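ESX secretion system protein EccC (Thermomonospora curvata, PDB 4NH0) belongs to the ESX (type VII) machinery that exports proteins such as EsxA and EsxB, has weak ATPase activity and might be its translocase subunit. Local coordinates at residues N1117-G1128 against G1136-Y1144; R901-L912 against I924-S932. All coordinates share one frame; numbering follows the deposited sequence.

Contact 1. Residues N1117-G1128 against G1136-Y1144; sequences NVKPHKLPQGRG and GTRLIQTAY. With ATP (adenosine-5'-triphosphate), chain F.
R1127 and Q1141 meet at about a right angle: the guanidinium turns its NE edge to the amide, the two planes 89° apart. NE donates to OE1 of Q1141 over 3.0 Å, nearly straight, the oxygen lying in the guanidinium plane. The bend of Q1141 at chi2 (78°) carries its amide back over the turn, where NE2 bonds weakly to Q1125 O (3.4 Å); both amide ends are thus held. R1127 is fixed by CG of P1124 over one face, toward its rim, by CD1 of L1139 at 3.7 Å from its CG, and by a salt bridge from NH1 to D720. T1137 OG1 reaches N1117 OD1 from above the amide plane, at 3.0 Å. The backbone of the type II turn P1124-R1127 calls for glycine at G1126: a CB would jam against Q1125 O, and would also meet N1 of ATP and NE2 of Q1141. T1142 N donates a hydrogen bond to G1126 O (3.0 Å), and its carbonyl O accepts one from N6 of ATP (3.2 Å). This illustrates how the turn leading into a beta hairpin (1127-1132, 1136-1144) and the end of its second strand line the adenine pocket of the third FtsK domain's P-loop nucleotide site.

Contact 2. Residues R901-L912 against I924-S932; sequences RMLPNVLPAAQL and IGIDEDSLS
OD1 of D927, whose backbone O rests against CD2 of L903, is gripped from within its own turn: S932 N donates to it on the syn side at 3.1 Å, and S930 N adds a weak bond. A 2.7 Å hydrogen bond between S930 OG and S932 OG tightens the same loop, which holds L931 at a positive phi with its side chain facing 901-912. There the contact becomes apolar. L903 divides its branches, CD2 meeting CD2 of L931 at 3.7 Å and CD1 lying across CB of E928 at 3.7 Å. Shortening L903 to an alanine would remove both methyls and would probably open a gap at L931 CD2 and E928 CB, with I926 CG1 also losing a neighbour. The side chain of L931 crosses that of R901 obliquely, its CD1 touching CG and NH1; R901 NE pairs with E728, as E928 OE2 does with R723. L907, its CG anti to the backbone N (chi1 173°), brings CD2 to 3.9 Å from CG1 of I926. L912 sets CD2 over CA of G925, again at 3.9 Å. The example is one of an apolar segment packed on strand 922-927 and the hairpin turn after it, beside the third FtsK domain's ATP, which N905 touches.

Strand 1136-1144 joins the two contacts: in one sheet it pairs antiparallel with strands 1127-1132 and 922-927, and parallel with the short strand 907-908. Probable backbone bonds run from Y1144 N to L907 O and from E928 N to L1139 O. Both contacts are partly buried, each with a single exposed residue among those that touch, N1117 in one and R901 in the other, yet their chemistry divides. Contact 1, closing directly on the nucleotide, is built from backbone pairing and polar side-chain bonds, whereas contact 2 relies on aliphatic packing and makes its polar bonds within each segment or to helix 719-742 and strand 1136-1144. Charged groups of both contacts pair with that helix, tying the third FtsK domain to the second.

Contact 1. Residues N1117-G1128 against G1136-Y1144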
loop_
_atom_site.group_PDB
_atom_site.type_symbol
_atom_site.label_atom_id
_atom_site.label_comp_id
_atom_site.label_asym_id
_atom_site.label_seq_id
_atom_site.Cartn_x
_atom_site.Cartn_y
_atom_site.Cartn_z
ATOM N N ASN A 1117 -22.428 -15.765 26.701
ATOM C CA ASN A 1117 -22.908 -15.547 25.343
ATOM C C ASN A 1117 -22.080 -16.274 24.288
ATOM O O ASN A 1117 -22.125 -15.924 23.109
ATOM C CB ASN A 1117 -22.934 -14.048 25.035
ATOM C CG ASN A 1117 -21.628 -13.357 25.382
ATOM O OD1 ASN A 1117 -20.565 -13.977 25.391
ATOM N ND2 ASN A 1117 -21.703 -12.064 25.674
ATOM N N VAL A 1118 -21.324 -17.280 24.712
ATOM C CA VAL A 1118 -20.480 -18.032 23.792
ATOM C C VAL A 1118 -20.788 -19.524 23.844
ATOM O O VAL A 1118 -20.797 -20.129 24.916
ATOM C CB VAL A 1118 -18.984 -17.816 24.093
ATOM C CG1 VAL A 1118 -18.126 -18.645 23.152
ATOM C CG2 VAL A 1118 -18.625 -16.343 23.981
ATOM N N LYS A 1119 -21.046 -20.113 22.680
ATOM C CA LYS A 1119 -21.278 -21.548 22.593
ATOM C C LYS A 1119 -19.951 -22.295 22.637
ATOM O O LYS A 1119 -18.990 -21.896 21.984
ATOM C CB LYS A 1119 -22.041 -21.908 21.317
ATOM C CG LYS A 1119 -23.203 -20.988 20.987
ATOM C CD LYS A 1119 -24.163 -21.662 20.019
ATOM C CE LYS A 1119 -24.976 -20.648 19.235
ATOM N NZ LYS A 1119 -24.487 -20.534 17.833
ATOM N N PRO A 1120 -19.902 -23.388 23.410
ATOM C CA PRO A 1120 -18.704 -24.205 23.619
ATOM C C PRO A 1120 -18.071 -24.709 22.326
ATOM O O PRO A 1120 -18.749 -24.821 21.309
ATOM C CB PRO A 1120 -19.228 -25.379 24.444
ATOM C CG PRO A 1120 -20.408 -24.832 25.156
ATOM C CD PRO A 1120 -21.044 -23.881 24.197
ATOM N N HIS A 1121 -16.775 -25.002 22.383
ATOM C CA HIS A 1121 -16.048 -25.570 21.254
ATOM C C HIS A 1121 -14.718 -26.149 21.723
ATOM O O HIS A 1121 -14.380 -26.066 22.903
ATOM C CB HIS A 1121 -15.823 -24.521 20.165
ATOM C CG HIS A 1121 -15.131 -23.286 20.647
ATOM N ND1 HIS A 1121 -13.787 -23.057 20.443
ATOM C CD2 HIS A 1121 -15.597 -22.209 21.323
ATOM C CE1 HIS A 1121 -13.455 -21.893 20.972
ATOM N NE2 HIS A 1121 -14.535 -21.359 21.513
ATOM N N LYS A 1122 -13.970 -26.740 20.797
ATOM C CA LYS A 1122 -12.713 -27.401 21.132
ATOM C C LYS A 1122 -11.657 -26.408 21.606
ATOM O O LYS A 1122 -11.179 -25.577 20.835
ATOM C CB LYS A 1122 -12.189 -28.187 19.927
ATOM C CG LYS A 1122 -10.863 -28.893 20.168
ATOM C CD LYS A 1122 -10.970 -29.934 21.270
ATOM C CE LYS A 1122 -9.683 -30.734 21.398
ATOM N NZ LYS A 1122 -9.696 -31.632 22.587
ATOM N N LEU A 1123 -11.302 -26.505 22.882
ATOM C CA LEU A 1123 -10.285 -25.643 23.472
ATOM C C LEU A 1123 -9.127 -26.464 24.023
ATOM O O LEU A 1123 -9.316 -27.607 24.436
ATOM C CB LEU A 1123 -10.888 -24.782 24.583
ATOM C CG LEU A 1123 -11.769 -23.611 24.157
ATOM C CD1 LEU A 1123 -12.374 -22.938 25.374
ATOM C CD2 LEU A 1123 -10.965 -22.617 23.342
ATOM N N PRO A 1124 -7.919 -25.884 24.028
ATOM C CA PRO A 1124 -6.763 -26.544 24.641
ATOM C C PRO A 1124 -6.961 -26.740 26.139
ATOM O O PRO A 1124 -7.847 -26.118 26.724
ATOM C CB PRO A 1124 -5.612 -25.575 24.358
ATOM C CG PRO A 1124 -6.268 -24.263 24.115
ATOM C CD PRO A 1124 -7.557 -24.585 23.437
ATOM N N GLN A 1125 -6.146 -27.597 26.745
ATOM C CA GLN A 1125 -6.290 -27.923 28.158
ATOM C C GLN A 1125 -6.104 -26.702 29.053
ATOM O O GLN A 1125 -5.172 -25.922 28.872
ATOM C CB GLN A 1125 -5.293 -29.012 28.554
ATOM C CG GLN A 1125 -5.512 -30.338 27.846
ATOM C CD GLN A 1125 -4.523 -31.400 28.282
ATOM O OE1 GLN A 1125 -3.367 -31.103 28.580
ATOM N NE2 GLN A 1125 -4.975 -32.646 28.322
ATOM N N GLY A 1126 -7.006 -26.542 30.016
ATOM C CA GLY A 1126 -6.911 -25.461 30.976
ATOM C C GLY A 1126 -7.638 -24.202 30.553
ATOM O O GLY A 1126 -8.037 -23.397 31.392
ATOM N N ARG A 1127 -7.814 -24.027 29.248
ATOM C CA ARG A 1127 -8.440 -22.823 28.721
ATOM C C ARG A 1127 -9.961 -22.930 28.744
ATOM O O ARG A 1127 -10.519 -24.006 28.534
ATOM C CB ARG A 1127 -7.952 -22.550 27.298
ATOM C CG ARG A 1127 -8.306 -21.173 26.770
ATOM C CD ARG A 1127 -7.449 -20.819 25.571
ATOM N NE ARG A 1127 -6.029 -20.986 25.865
ATOM C CZ ARG A 1127 -5.053 -20.760 24.994
ATOM N NH1 ARG A 1127 -5.336 -20.354 23.765
ATOM N NH2 ARG A 1127 -3.790 -20.941 25.353
ATOM N N GLY A 1128 -10.623 -21.807 29.005
ATOM C CA GLY A 1128 -12.072 -21.758 29.036
ATOM C C GLY A 1128 -12.597 -20.336 29.019
ATOM O O GLY A 1128 -11.824 -19.382 29.049
ATOM N N GLY A 1136 -18.843 -9.779 32.223
ATOM C CA GLY A 1136 -19.467 -10.726 31.316
ATOM C C GLY A 1136 -18.627 -11.939 30.972
ATOM O O GLY A 1136 -18.034 -12.572 31.843
ATOM N N THR A 1137 -18.591 -12.262 29.684
ATOM C CA THR A 1137 -17.838 -13.405 29.192
ATOM C C THR A 1137 -16.417 -12.983 28.847
ATOM O O THR A 1137 -16.200 -11.917 28.273
ATOM C CB THR A 1137 -18.512 -14.029 27.959
ATOM O OG1 THR A 1137 -19.883 -14.312 28.259
ATOM C CG2 THR A 1137 -17.814 -15.317 27.554
ATOM N N ARG A 1138 -15.452 -13.822 29.201
ATOM C CA ARG A 1138 -14.049 -13.487 29.023
ATOM C C ARG A 1138 -13.209 -14.749 28.875
ATOM O O ARG A 1138 -13.300 -15.661 29.694
ATOM C CB ARG A 1138 -13.560 -12.657 30.208
ATOM C CG ARG A 1138 -12.256 -11.921 29.982
ATOM C CD ARG A 1138 -11.763 -11.331 31.290
ATOM N NE ARG A 1138 -12.839 -11.226 32.269
ATOM C CZ ARG A 1138 -12.652 -10.981 33.561
ATOM N NH1 ARG A 1138 -11.426 -10.818 34.037
ATOM N NH2 ARG A 1138 -13.691 -10.905 34.381
ATOM N N LEU A 1139 -12.397 -14.803 27.825
ATOM C CA LEU A 1139 -11.536 -15.956 27.591
ATOM C C LEU A 1139 -10.319 -15.916 28.506
ATOM O O LEU A 1139 -9.542 -14.962 28.478
ATOM C CB LEU A 1139 -11.096 -16.012 26.129
ATOM C CG LEU A 1139 -10.157 -17.162 25.765
ATOM C CD1 LEU A 1139 -10.813 -18.499 26.041
ATOM C CD2 LEU A 1139 -9.729 -17.066 24.312
ATOM N N ILE A 1140 -10.159 -16.953 29.322
ATOM C CA ILE A 1140 -9.043 -17.023 30.257
ATOM C C ILE A 1140 -8.276 -18.334 30.136
ATOM O O ILE A 1140 -8.702 -19.255 29.444
ATOM C CB ILE A 1140 -9.512 -16.875 31.718
ATOM C CG1 ILE A 1140 -10.205 -18.155 32.190
ATOM C CG2 ILE A 1140 -10.420 -15.669 31.875
ATOM C CD1 ILE A 1140 -10.455 -18.197 33.677
ATOM N N GLN A 1141 -7.140 -18.404 30.820
ATOM C CA GLN A 1141 -6.355 -19.628 30.908
ATOM C C GLN A 1141 -6.126 -19.984 32.371
ATOM O O GLN A 1141 -5.518 -19.216 33.110
ATOM C CB GLN A 1141 -5.018 -19.471 30.185
ATOM C CG GLN A 1141 -4.043 -20.607 30.434
ATOM C CD GLN A 1141 -4.366 -21.846 29.630
ATOM O OE1 GLN A 1141 -4.978 -21.767 28.567
ATOM N NE2 GLN A 1141 -3.955 -23.002 30.136
ATOM N N THR A 1142 -6.623 -21.142 32.790
ATOM C CA THR A 1142 -6.492 -21.558 34.180
ATOM C C THR A 1142 -5.086 -22.067 34.474
ATOM O O THR A 1142 -4.356 -22.461 33.566
ATOM C CB THR A 1142 -7.515 -22.647 34.542
ATOM O OG1 THR A 1142 -7.381 -23.754 33.644
ATOM C CG2 THR A 1142 -8.923 -22.098 34.448
ATOM N N ALA A 1143 -4.717 -22.054 35.750
ATOM C CA ALA A 1143 -3.366 -22.414 36.158
ATOM C C ALA A 1143 -3.227 -23.902 36.455
ATOM O O ALA A 1143 -4.171 -24.546 36.906
ATOM C CB ALA A 1143 -2.952 -21.601 37.367
ATOM N N TYR A 1144 -2.037 -24.437 36.205
ATOM C CA TYR A 1144 -1.760 -25.850 36.433
ATOM C C TYR A 1144 -1.097 -26.075 37.787
ATOM O O TYR A 1144 -0.121 -25.410 38.129
ATOM C CB TYR A 1144 -0.877 -26.406 35.315
ATOM C CG TYR A 1144 -0.460 -27.845 35.515
ATOM C CD1 TYR A 1144 -1.379 -28.877 35.391
ATOM C CD2 TYR A 1144 0.855 -28.172 35.816
ATOM C CE1 TYR A 1144 -1.003 -30.194 35.570
ATOM C CE2 TYR A 1144 1.239 -29.487 35.995
ATOM C CZ TYR A 1144 0.306 -30.493 35.871
ATOM O OH TYR A 1144 0.683 -31.803 36.049
HETATM P PG ATP F . -11.236 -36.381 33.511
HETATM O O1G ATP F . -10.051 -37.009 34.200
HETATM O O2G ATP F . -11.654 -37.063 32.231
HETATM O O3G ATP F . -12.374 -36.042 34.440
HETATM P PB ATP F . -10.118 -33.895 34.101
HETATM O O1B ATP F . -10.001 -34.564 35.446
HETATM O O2B ATP F . -10.915 -32.627 33.965
HETATM O O3B ATP F . -10.692 -34.945 33.029
HETATM P PA ATP F . -7.473 -33.222 34.600
HETATM O O1A ATP F . -7.799 -31.904 35.254
HETATM O O2A ATP F . -7.239 -34.437 35.463
HETATM O O3A ATP F . -8.646 -33.560 33.555
HETATM O "O5'" ATP F . -6.205 -33.011 33.639
HETATM C "C5'" ATP F . -5.950 -33.907 32.562
HETATM C "C4'" ATP F . -4.701 -33.426 31.839
HETATM O "O4'" ATP F . -4.860 -32.048 31.503
HETATM C "C3'" ATP F . -3.477 -33.540 32.730
HETATM O "O3'" ATP F . -2.555 -34.479 32.169
HETATM C "C2'" ATP F . -2.852 -32.162 32.767
HETATM O "O2'" ATP F . -1.510 -32.226 32.277
HETATM C "C1'" ATP F . -3.698 -31.294 31.853
HETATM N N9 ATP F . -4.105 -30.053 32.559
HETATM C C8 ATP F . -4.973 -29.985 33.584
HETATM N N7 ATP F . -5.133 -28.706 34.008
HETATM C C5 ATP F . -4.351 -27.926 33.241
HETATM C C6 ATP F . -4.047 -26.481 33.154
HETATM N N6 ATP F . -4.625 -25.591 33.996
HETATM N N1 ATP F . -3.171 -26.078 32.209
HETATM C C2 ATP F . -2.590 -26.952 31.369
HETATM N N3 ATP F . -2.821 -28.276 31.391
HETATM C C4 ATP F . -3.675 -28.818 32.290
#

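Contact 2. Residues R901-L912 against I924-S932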
loop_
_atom_site.group_PDB
_atom_site.type_symbol
_atom_site.label_atom_id
_atom_site.label_comp_id
_atom_site.label_asym_id
_atom_site.label_seq_id
_atom_site.Cartn_x
_atom_site.Cartn_y
_atom_site.Cartn_z
ATOM N N ARG A 901 3.124 -11.461 23.254
ATOM C CA ARG A 901 2.957 -12.472 24.289
ATOM C C ARG A 901 1.531 -12.999 24.269
ATOM O O ARG A 901 0.584 -12.240 24.063
ATOM C CB ARG A 901 3.306 -11.897 25.661
ATOM C CG ARG A 901 2.629 -10.576 25.957
ATOM C CD ARG A 901 3.395 -9.771 26.986
ATOM N NE ARG A 901 2.795 -8.458 27.189
ATOM C CZ ARG A 901 2.039 -8.138 28.233
ATOM N NH1 ARG A 901 1.799 -9.036 29.177
ATOM N NH2 ARG A 901 1.530 -6.919 28.337
ATOM N N MET A 902 1.379 -14.301 24.474
ATOM C CA MET A 902 0.075 -14.938 24.356
ATOM C C MET A 902 -0.253 -15.804 25.563
ATOM O O MET A 902 0.567 -15.964 26.465
ATOM C CB MET A 902 0.020 -15.784 23.084
ATOM C CG MET A 902 0.329 -15.018 21.815
ATOM S SD MET A 902 0.134 -16.050 20.359
ATOM C CE MET A 902 -1.443 -16.809 20.721
ATOM N N LEU A 903 -1.462 -16.357 25.571
ATOM C CA LEU A 903 -1.877 -17.275 26.620
ATOM C C LEU A 903 -1.005 -18.522 26.606
ATOM O O LEU A 903 -0.892 -19.194 25.582
ATOM C CB LEU A 903 -3.347 -17.658 26.458
ATOM C CG LEU A 903 -4.385 -16.622 26.886
ATOM C CD1 LEU A 903 -5.789 -17.159 26.674
ATOM C CD2 LEU A 903 -4.176 -16.237 28.337
ATOM N N PRO A 904 -0.378 -18.830 27.749
ATOM C CA PRO A 904 0.507 -19.990 27.876
ATOM C C PRO A 904 -0.236 -21.300 27.666
ATOM O O PRO A 904 -1.410 -21.397 28.019
ATOM C CB PRO A 904 1.020 -19.886 29.317
ATOM C CG PRO A 904 0.783 -18.467 29.715
ATOM C CD PRO A 904 -0.457 -18.058 28.999
ATOM N N ASN A 905 0.438 -22.290 27.090
ATOM C CA ASN A 905 -0.127 -23.628 26.992
ATOM C C ASN A 905 -0.262 -24.225 28.383
ATOM O O ASN A 905 -1.196 -24.973 28.668
ATOM C CB ASN A 905 0.738 -24.522 26.104
ATOM C CG ASN A 905 0.641 -24.155 24.638
ATOM O OD1 ASN A 905 -0.418 -23.751 24.156
ATOM N ND2 ASN A 905 1.749 -24.292 23.918
ATOM N N VAL A 906 0.684 -23.880 29.249
ATOM C CA VAL A 906 0.639 -24.282 30.646
ATOM C C VAL A 906 1.002 -23.103 31.544
ATOM O O VAL A 906 2.079 -22.521 31.422
ATOM C CB VAL A 906 1.582 -25.471 30.927
ATOM C CG1 VAL A 906 2.917 -25.283 30.220
ATOM C CG2 VAL A 906 1.773 -25.660 32.424
ATOM N N LEU A 907 0.086 -22.742 32.434
ATOM C CA LEU A 907 0.315 -21.649 33.366
ATOM C C LEU A 907 0.527 -22.191 34.772
ATOM O O LEU A 907 -0.386 -22.757 35.363
ATOM C CB LEU A 907 -0.857 -20.669 33.348
ATOM C CG LEU A 907 -0.826 -19.555 34.395
ATOM C CD1 LEU A 907 0.374 -18.655 34.176
ATOM C CD2 LEU A 907 -2.112 -18.751 34.366
ATOM N N PRO A 908 1.745 -22.036 35.306
ATOM C CA PRO A 908 2.031 -22.493 36.669
ATOM C C PRO A 908 1.251 -21.698 37.708
ATOM O O PRO A 908 1.111 -20.485 37.571
ATOM C CB PRO A 908 3.536 -22.251 36.811
ATOM C CG PRO A 908 4.051 -22.208 35.412
ATOM C CD PRO A 908 2.958 -21.571 34.617
ATOM N N ALA A 909 0.753 -22.378 38.735
ATOM C CA ALA A 909 -0.018 -21.724 39.786
ATOM C C ALA A 909 0.849 -20.781 40.610
ATOM O O ALA A 909 0.340 -19.912 41.315
ATOM C CB ALA A 909 -0.665 -22.762 40.686
ATOM N N ALA A 910 2.163 -20.960 40.514
ATOM C CA ALA A 910 3.109 -20.151 41.269
ATOM C C ALA A 910 3.183 -18.725 40.737
ATOM O O ALA A 910 3.532 -17.802 41.471
ATOM C CB ALA A 910 4.483 -20.792 41.241
ATOM N N GLN A 911 2.855 -18.550 39.461
ATOM C CA GLN A 911 2.873 -17.227 38.846
ATOM C C GLN A 911 1.657 -16.414 39.270
ATOM O O GLN A 911 1.614 -15.200 39.081
ATOM C CB GLN A 911 2.928 -17.339 37.322
ATOM C CG GLN A 911 4.206 -17.970 36.796
ATOM C CD GLN A 911 4.277 -17.968 35.283
ATOM O OE1 GLN A 911 3.446 -17.359 34.611
ATOM N NE2 GLN A 911 5.275 -18.652 34.738
ATOM N N LEU A 912 0.667 -17.093 39.837
ATOM C CA LEU A 912 -0.508 -16.422 40.369
ATOM C C LEU A 912 -0.167 -15.744 41.686
ATOM O O LEU A 912 0.646 -16.257 42.452
ATOM C CB LEU A 912 -1.656 -17.412 40.568
ATOM C CG LEU A 912 -2.272 -18.021 39.310
ATOM C CD1 LEU A 912 -3.462 -18.883 39.680
ATOM C CD2 LEU A 912 -2.679 -16.932 38.336
ATOM N N ILE A 924 -7.414 -17.781 39.731
ATOM C CA ILE A 924 -7.535 -19.089 39.098
ATOM C C ILE A 924 -6.815 -19.119 37.757
ATOM O O ILE A 924 -6.603 -20.185 37.181
ATOM C CB ILE A 924 -9.008 -19.484 38.891
ATOM C CG1 ILE A 924 -9.707 -18.478 37.977
ATOM C CG2 ILE A 924 -9.724 -19.578 40.226
ATOM C CD1 ILE A 924 -11.160 -18.796 37.722
ATOM N N GLY A 925 -6.437 -17.946 37.263
ATOM C CA GLY A 925 -5.722 -17.851 36.006
ATOM C C GLY A 925 -5.666 -16.435 35.473
ATOM O O GLY A 925 -5.992 -15.485 36.181
ATOM N N ILE A 926 -5.246 -16.296 34.221
ATOM C CA ILE A 926 -5.171 -14.990 33.580
ATOM C C ILE A 926 -5.994 -14.972 32.298
ATOM O O ILE A 926 -6.136 -15.994 31.629
ATOM C CB ILE A 926 -3.715 -14.598 33.261
ATOM C CG1 ILE A 926 -3.081 -15.610 32.306
ATOM C CG2 ILE A 926 -2.901 -14.498 34.539
ATOM C CD1 ILE A 926 -1.679 -15.250 31.880
ATOM N N ASP A 927 -6.541 -13.809 31.961
ATOM C CA ASP A 927 -7.398 -13.683 30.790
ATOM C C ASP A 927 -6.597 -13.392 29.529
ATOM O O ASP A 927 -5.406 -13.109 29.595
ATOM C CB ASP A 927 -8.449 -12.592 31.007
ATOM C CG ASP A 927 -7.845 -11.265 31.424
ATOM O OD1 ASP A 927 -6.611 -11.107 31.330
ATOM O OD2 ASP A 927 -8.608 -10.372 31.847
ATOM N N GLU A 928 -7.260 -13.465 28.381
ATOM C CA GLU A 928 -6.614 -13.184 27.108
ATOM C C GLU A 928 -6.531 -11.683 26.867
ATOM O O GLU A 928 -5.661 -11.207 26.141
ATOM C CB GLU A 928 -7.369 -13.857 25.960
ATOM C CG GLU A 928 -6.675 -13.746 24.612
ATOM C CD GLU A 928 -7.549 -14.207 23.466
ATOM O OE1 GLU A 928 -8.744 -13.851 23.449
ATOM O OE2 GLU A 928 -7.038 -14.924 22.580
ATOM N N ASP A 929 -7.441 -10.944 27.490
ATOM C CA ASP A 929 -7.586 -9.517 27.232
ATOM C C ASP A 929 -6.333 -8.720 27.580
ATOM O O ASP A 929 -5.810 -7.982 26.746
ATOM C CB ASP A 929 -8.782 -8.962 28.006
ATOM C CG ASP A 929 -9.207 -7.594 27.514
ATOM O OD1 ASP A 929 -10.009 -7.529 26.561
ATOM O OD2 ASP A 929 -8.740 -6.584 28.081
ATOM N N SER A 930 -5.852 -8.870 28.810
ATOM C CA SER A 930 -4.702 -8.101 29.272
ATOM C C SER A 930 -3.692 -8.959 30.023
ATOM O O SER A 930 -2.753 -8.435 30.619
ATOM C CB SER A 930 -5.164 -6.948 30.164
ATOM O OG SER A 930 -5.965 -7.421 31.232
ATOM N N LEU A 931 -3.893 -10.273 29.989
ATOM C CA LEU A 931 -3.026 -11.229 30.675
ATOM C C LEU A 931 -2.917 -10.935 32.168
ATOM O O LEU A 931 -1.886 -11.191 32.786
ATOM C CB LEU A 931 -1.634 -11.249 30.042
ATOM C CG LEU A 931 -1.553 -11.759 28.603
ATOM C CD1 LEU A 931 -0.120 -11.751 28.113
ATOM C CD2 LEU A 931 -2.138 -13.153 28.503
ATOM N N SER A 932 -3.990 -10.401 32.738
ATOM C CA SER A 932 -4.036 -10.093 34.161
ATOM C C SER A 932 -4.828 -11.163 34.906
ATOM O O SER A 932 -5.718 -11.785 34.331
ATOM C CB SER A 932 -4.647 -8.707 34.386
ATOM O OG SER A 932 -5.849 -8.554 33.655
#